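Local coordinates for protein beta-galacturonidase (Eisenbergiella tayi, PDB 6NCW) that acts as a family 2 glycoside hydrolase, a beta-galacturonidase that probably cleaves terminal beta-linked hexuronic acids from their conjugates, at residues E546-K549 with D550-S554; E493-Q496 with A497-R501. All blocks are in the same frame, centred on the assembly; numbering follows the deposited sequence.

Contact 1: residues E546-K549 with D550-S554; sequences EVVK and DSYRS
V548 and Y552, one helical turn apart on helix 544-553, form the closely packed side of this local contact. The two side chains run side by side in the same direction, and CG1 of V548 sits over one face of the Y552 ring, 4.2 Å from the centroid and only 14° off the ring normal. This is a CH-pi contact, displaced toward the rim at CD2. CG1 of V548 lies anti to the backbone N (chi1 172°), which sends that branch down the helix toward the ring, and the compact, branched valine can lie flat against a broad ring. Both residues are buried against I509 of strand 504-509, where a flat ring with a polar tip suits the place: the hydroxyl of Y552 is hydrogen-bonded to the carbonyl of G274. Under these side chains the bond from Y552 N to V548 O is short and straight at 2.8 Å and 173°. Helix 544-553 packs on helix 484-500 and on strand 504-509 of the TIM barrel, with the V548 and Y552 side facing inward. On the flank turned to helix 290-302 the contact becomes polar and looser. K549, fully extended, lies alongside the exposed R553, its CE coming obliquely to the guanidinium, 3.5 Å from NH2. D302 receives both, OD1 from K549 NZ and OD2 from R553 NH2, and this shared anion probably draws the two side chains together. E546 and D550 occupy an exposed side, where acids suit; D550 N bonds to E546 O, but OE2 of E546 stays 4.9 Å from OD1 of D550. Where helix gives way to loop, S551 O takes two bonds from S554, from OG at 2.7 Å and from its backbone N, both from one face of the carbonyl plane.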
ATOM      1  N   GLU A 546     -12.129  13.938   6.326  1.00 21.53           N
ATOM      2  CA  GLU A 546     -12.492  14.641   7.556  1.00 24.04           C
ATOM      3  C   GLU A 546     -12.571  16.151   7.344  1.00 21.95           C
ATOM      4  O   GLU A 546     -13.320  16.831   8.048  1.00 23.95           O
ATOM      5  CB  GLU A 546     -11.501  14.305   8.670  1.00 24.40           C
ATOM      6  CG  GLU A 546     -11.565  12.844   9.115  1.00 28.01           C
ATOM      7  CD  GLU A 546     -12.961  12.451   9.608  1.00 34.76           C
ATOM      8  OE1 GLU A 546     -13.492  11.391   9.182  1.00 32.70           O
ATOM      9  OE2 GLU A 546     -13.538  13.222  10.408  1.00 38.20           O
ATOM     10  N   VAL A 547     -11.831  16.678   6.367  1.00 20.84           N
ATOM     11  CA  VAL A 547     -11.894  18.098   6.031  1.00 23.14           C
ATOM     12  C   VAL A 547     -13.230  18.442   5.376  1.00 23.92           C
ATOM     13  O   VAL A 547     -13.843  19.476   5.682  1.00 23.56           O
ATOM     14  CB  VAL A 547     -10.704  18.462   5.121  1.00 23.34           C
ATOM     15  CG1 VAL A 547     -11.039  19.661   4.232  1.00 28.54           C
ATOM     16  CG2 VAL A 547      -9.493  18.785   5.959  1.00 30.63           C
ATOM     17  N   VAL A 548     -13.689  17.599   4.444  1.00 24.49           N
ATOM     18  CA  VAL A 548     -14.981  17.824   3.796  1.00 20.35           C
ATOM     19  C   VAL A 548     -16.110  17.687   4.809  1.00 21.36           C
ATOM     20  O   VAL A 548     -17.041  18.498   4.838  1.00 19.39           O
ATOM     21  CB  VAL A 548     -15.168  16.854   2.614  1.00 18.90           C
ATOM     22  CG1 VAL A 548     -16.580  16.956   2.084  1.00 20.30           C
ATOM     23  CG2 VAL A 548     -14.164  17.162   1.478  1.00 17.90           C
ATOM     24  N   LYS A 549     -16.040  16.659   5.650  1.00 21.51           N
ATOM     25  CA  LYS A 549     -17.077  16.436   6.644  1.00 23.93           C
ATOM     26  C   LYS A 549     -17.182  17.623   7.596  1.00 26.27           C
ATOM     27  O   LYS A 549     -18.279  18.130   7.852  1.00 25.78           O
ATOM     28  CB  LYS A 549     -16.776  15.138   7.389  1.00 22.36           C
ATOM     29  CG  LYS A 549     -17.748  14.751   8.479  1.00 28.26           C
ATOM     30  CD  LYS A 549     -17.374  13.351   8.968  1.00 29.91           C
ATOM     31  CE  LYS A 549     -18.341  12.829  10.008  1.00 32.24           C
ATOM     32  NZ  LYS A 549     -17.974  11.448  10.382  1.00 37.16           N
ATOM     33  N   ASP A 550     -16.046  18.096   8.116  1.00 26.65           N
ATOM     34  CA  ASP A 550     -16.067  19.275   8.979  1.00 27.72           C
ATOM     35  C   ASP A 550     -16.735  20.454   8.291  1.00 29.60           C
ATOM     36  O   ASP A 550     -17.529  21.171   8.910  1.00 30.87           O
ATOM     37  CB  ASP A 550     -14.655  19.671   9.391  1.00 25.02           C
ATOM     38  CG  ASP A 550     -14.044  18.709  10.393  1.00 31.74           C
ATOM     39  OD1 ASP A 550     -14.780  17.879  10.975  1.00 39.57           O
ATOM     40  OD2 ASP A 550     -12.807  18.777  10.579  1.00 40.08           O
ATOM     41  N   SER A 551     -16.422  20.676   7.013  1.00 28.89           N
ATOM     42  CA  SER A 551     -16.996  21.810   6.295  1.00 26.11           C
ATOM     43  C   SER A 551     -18.495  21.632   6.072  1.00 26.98           C
ATOM     44  O   SER A 551     -19.288  22.514   6.415  1.00 23.72           O
ATOM     45  CB  SER A 551     -16.285  22.009   4.960  1.00 27.27           C
ATOM     46  OG  SER A 551     -16.960  22.985   4.190  1.00 25.20           O
ATOM     47  N   TYR A 552     -18.903  20.491   5.500  1.00 26.31           N
ATOM     48  CA  TYR A 552     -20.304  20.326   5.120  1.00 22.52           C
ATOM     49  C   TYR A 552     -21.215  20.177   6.339  1.00 26.07           C
ATOM     50  O   TYR A 552     -22.379  20.584   6.294  1.00 22.89           O
ATOM     51  CB  TYR A 552     -20.468  19.118   4.200  1.00 20.25           C
ATOM     52  CG  TYR A 552     -20.152  19.338   2.729  1.00 19.32           C
ATOM     53  CD1 TYR A 552     -19.557  20.510   2.274  1.00 19.50           C
ATOM     54  CD2 TYR A 552     -20.468  18.364   1.795  1.00 20.67           C
ATOM     55  CE1 TYR A 552     -19.282  20.704   0.917  1.00 18.44           C
ATOM     56  CE2 TYR A 552     -20.190  18.542   0.446  1.00 19.61           C
ATOM     57  CZ  TYR A 552     -19.604  19.709   0.008  1.00 20.17           C
ATOM     58  OH  TYR A 552     -19.349  19.872  -1.343  1.00 21.63           O
ATOM     59  N   ARG A 553     -20.726  19.560   7.414  1.00 24.41           N
ATOM     60  CA  ARG A 553     -21.530  19.426   8.624  1.00 34.37           C
ATOM     61  C   ARG A 553     -21.696  20.744   9.377  1.00 33.15           C
ATOM     62  O   ARG A 553     -22.552  20.833  10.262  1.00 33.64           O
ATOM     63  CB  ARG A 553     -20.901  18.385   9.544  1.00 31.44           C
ATOM     64  CG  ARG A 553     -21.001  16.969   9.029  1.00 30.57           C
ATOM     65  CD  ARG A 553     -21.896  16.229   9.959  1.00 43.96           C
ATOM     66  NE  ARG A 553     -21.510  14.847  10.156  1.00 41.85           N
ATOM     67  CZ  ARG A 553     -22.263  13.827   9.767  1.00 45.07           C
ATOM     68  NH1 ARG A 553     -23.423  14.074   9.154  1.00 41.48           N
ATOM     69  NH2 ARG A 553     -21.852  12.573   9.978  1.00 35.62           N
ATOM     70  N   SER A 554     -20.918  21.769   9.051  1.00 28.38           N
ATOM     71  CA  SER A 554     -21.046  23.059   9.708  1.00 32.51           C
ATOM     72  C   SER A 554     -22.030  23.982   8.996  1.00 33.92           C
ATOM     73  O   SER A 554     -22.113  25.167   9.331  1.00 33.16           O
ATOM     74  CB  SER A 554     -19.679  23.731   9.799  1.00 28.40           C
ATOM     75  OG  SER A 554     -19.254  24.160   8.520  1.00 28.51           O
TER

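Contact 2: residues E493-Q496 with A497-R501; sequences EQLQ and AVFSR
Backbone amides of A497, V498 and F499 donate to the carbonyls of E493, Q494 and L495 in regular alpha-helical fashion, the bond from F499 N to L495 O being 3.1 Å long and 169° straight, whereas that from S500 N to Q496 O is weak. On this frame L495 and F499 lie side by side and point the same way. CD2 of the leucine meets CE2 of the phenylalanine at 4.2 Å, and CD2 of the ring comes 3.3 Å from L495 O. V498 adds a neighbouring apolar patch: its CG2, held between the backbone N and the carbonyl carbon (chi1 -62° for CG1), lies 4.4 Å from CD2 of L495 and above the rim of one face of the F499 ring. Branched and aromatic groups suit this side, which packs on V507 of strand 504-509; the helix here is that of the beta-alpha-beta unit between strands 461-466 and 504-509. A497, small enough for close approach, faces V439 of helix 439-453. Q496 and S500 occupy the exposed side, with NE2 of the glutamine 3.8 Å from OG of the serine. That OG is 2.9 Å from Q496 O and 3.2 Å from A497 O. The hydroxyl proton may go to either carbonyl, while S500 N already turns from Q496 O to A497 O, as the helical bonding tightens.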
ATOM      1  N   GLU A 493      -8.919  24.858   1.703  1.00 22.02           N
ATOM      2  CA  GLU A 493      -8.933  26.186   1.100  1.00 21.27           C
ATOM      3  C   GLU A 493     -10.033  26.334   0.048  1.00 22.18           C
ATOM      4  O   GLU A 493     -10.670  27.388  -0.045  1.00 23.35           O
ATOM      5  CB  GLU A 493      -7.572  26.496   0.474  1.00 18.99           C
ATOM      6  CG  GLU A 493      -7.539  27.907  -0.111  1.00 29.65           C
ATOM      7  CD  GLU A 493      -6.249  28.256  -0.839  1.00 32.78           C
ATOM      8  OE1 GLU A 493      -5.299  27.439  -0.794  1.00 31.09           O
ATOM      9  OE2 GLU A 493      -6.203  29.352  -1.463  1.00 30.50           O
ATOM     10  N   GLN A 494     -10.238  25.309  -0.781  1.00 19.41           N
ATOM     11  CA  GLN A 494     -11.265  25.379  -1.829  1.00 20.40           C
ATOM     12  C   GLN A 494     -12.665  25.560  -1.257  1.00 18.67           C
ATOM     13  O   GLN A 494     -13.446  26.375  -1.760  1.00 18.26           O
ATOM     14  CB  GLN A 494     -11.210  24.119  -2.700  1.00 18.16           C
ATOM     15  CG  GLN A 494      -9.971  24.086  -3.587  1.00 19.40           C
ATOM     16  CD  GLN A 494      -9.760  22.741  -4.239  1.00 19.11           C
ATOM     17  OE1 GLN A 494     -10.407  21.763  -3.869  1.00 19.47           O
ATOM     18  NE2 GLN A 494      -8.858  22.681  -5.224  1.00 17.57           N
ATOM     19  N   LEU A 495     -13.006  24.806  -0.207  1.00 19.81           N
ATOM     20  CA  LEU A 495     -14.361  24.866   0.327  1.00 19.88           C
ATOM     21  C   LEU A 495     -14.587  26.170   1.079  1.00 25.44           C
ATOM     22  O   LEU A 495     -15.669  26.774   0.990  1.00 22.16           O
ATOM     23  CB  LEU A 495     -14.628  23.657   1.233  1.00 18.30           C
ATOM     24  CG  LEU A 495     -14.780  22.288   0.520  1.00 18.22           C
ATOM     25  CD1 LEU A 495     -14.917  21.160   1.519  1.00 16.93           C
ATOM     26  CD2 LEU A 495     -15.979  22.247  -0.438  1.00 16.82           C
ATOM     27  N   GLN A 496     -13.575  26.616   1.827  1.00 22.21           N
ATOM     28  CA  GLN A 496     -13.669  27.892   2.525  1.00 24.29           C
ATOM     29  C   GLN A 496     -13.962  29.027   1.547  1.00 25.91           C
ATOM     30  O   GLN A 496     -14.802  29.888   1.823  1.00 25.76           O
ATOM     31  CB  GLN A 496     -12.379  28.131   3.316  1.00 24.71           C
ATOM     32  CG  GLN A 496     -12.029  29.580   3.605  1.00 37.48           C
ATOM     33  CD  GLN A 496     -12.977  30.267   4.579  1.00 50.23           C
ATOM     34  OE1 GLN A 496     -13.527  29.635   5.494  1.00 55.49           O
ATOM     35  NE2 GLN A 496     -13.172  31.583   4.387  1.00 46.96           N
ATOM     36  N   ALA A 497     -13.350  29.000   0.362  1.00 22.37           N
ATOM     37  CA  ALA A 497     -13.575  30.081  -0.591  1.00 21.60           C
ATOM     38  C   ALA A 497     -14.979  30.019  -1.195  1.00 27.45           C
ATOM     39  O   ALA A 497     -15.667  31.041  -1.257  1.00 24.35           O
ATOM     40  CB  ALA A 497     -12.509  30.068  -1.682  1.00 21.39           C
ATOM     41  N   VAL A 498     -15.427  28.837  -1.652  1.00 21.33           N
ATOM     42  CA  VAL A 498     -16.718  28.768  -2.342  1.00 21.01           C
ATOM     43  C   VAL A 498     -17.857  29.164  -1.404  1.00 23.03           C
ATOM     44  O   VAL A 498     -18.773  29.892  -1.795  1.00 28.02           O
ATOM     45  CB  VAL A 498     -16.957  27.368  -2.969  1.00 24.72           C
ATOM     46  CG1 VAL A 498     -15.890  27.055  -4.012  1.00 21.80           C
ATOM     47  CG2 VAL A 498     -16.965  26.279  -1.913  1.00 20.88           C
ATOM     48  N   PHE A 499     -17.809  28.716  -0.150  1.00 20.63           N
ATOM     49  CA  PHE A 499     -18.871  29.029   0.797  1.00 25.47           C
ATOM     50  C   PHE A 499     -18.840  30.471   1.298  1.00 26.53           C
ATOM     51  O   PHE A 499     -19.819  30.911   1.903  1.00 31.10           O
ATOM     52  CB  PHE A 499     -18.807  28.053   1.974  1.00 23.39           C
ATOM     53  CG  PHE A 499     -19.314  26.682   1.633  1.00 20.47           C
ATOM     54  CD1 PHE A 499     -20.544  26.524   1.004  1.00 24.01           C
ATOM     55  CD2 PHE A 499     -18.554  25.562   1.894  1.00 21.19           C
ATOM     56  CE1 PHE A 499     -21.022  25.258   0.659  1.00 22.42           C
ATOM     57  CE2 PHE A 499     -19.023  24.281   1.549  1.00 26.27           C
ATOM     58  CZ  PHE A 499     -20.269  24.136   0.941  1.00 19.30           C
ATOM     59  N   SER A 500     -17.766  31.222   1.059  1.00 30.07           N
ATOM     60  CA  SER A 500     -17.732  32.637   1.402  1.00 28.02           C
ATOM     61  C   SER A 500     -17.845  33.548   0.182  1.00 33.04           C
ATOM     62  O   SER A 500     -17.791  34.771   0.334  1.00 31.58           O
ATOM     63  CB  SER A 500     -16.460  32.956   2.195  1.00 30.28           C
ATOM     64  OG  SER A 500     -15.304  32.742   1.416  1.00 32.80           O
ATOM     65  N   ARG A 501     -18.027  32.991  -1.016  1.00 27.80           N
ATOM     66  CA  ARG A 501     -18.216  33.780  -2.229  1.00 29.81           C
ATOM     67  C   ARG A 501     -19.676  34.242  -2.303  1.00 31.40           C
ATOM     68  O   ARG A 501     -20.579  33.444  -2.585  1.00 31.33           O
ATOM     69  CB  ARG A 501     -17.816  32.943  -3.442  1.00 26.44           C
ATOM     70  CG  ARG A 501     -18.000  33.590  -4.803  1.00 27.86           C
ATOM     71  CD  ARG A 501     -17.225  34.901  -4.937  1.00 28.43           C
ATOM     72  NE  ARG A 501     -18.129  36.035  -4.794  1.00 38.22           N
ATOM     73  CZ  ARG A 501     -17.775  37.310  -4.916  1.00 39.24           C
ATOM     74  NH1 ARG A 501     -16.515  37.638  -5.191  1.00 32.29           N
ATOM     75  NH2 ARG A 501     -18.693  38.257  -4.767  1.00 37.70           N
TER

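In the fold
Contact 2 comes first along the chain, on helix 484-500, and contact 1 follows on helix 544-553; strand 504-509 runs between them in sequence. Their centres are about 12 Å apart, on the same side of the chain's centre, both on helices of the TIM-barrel domain. The two helices meet directly: CE1 of Y552 lies 3.6 Å from CZ of F499, and CB of S551 lies 3.8 Å from CD1 of L495. Both also pack on strand 504-509, so the apolar sides of the two contacts form one continuous layer outside the barrel wall. Galacturonate-binding K532 lies about 11 Å from V548 and about 8 Å from Q494, side chain to side chain.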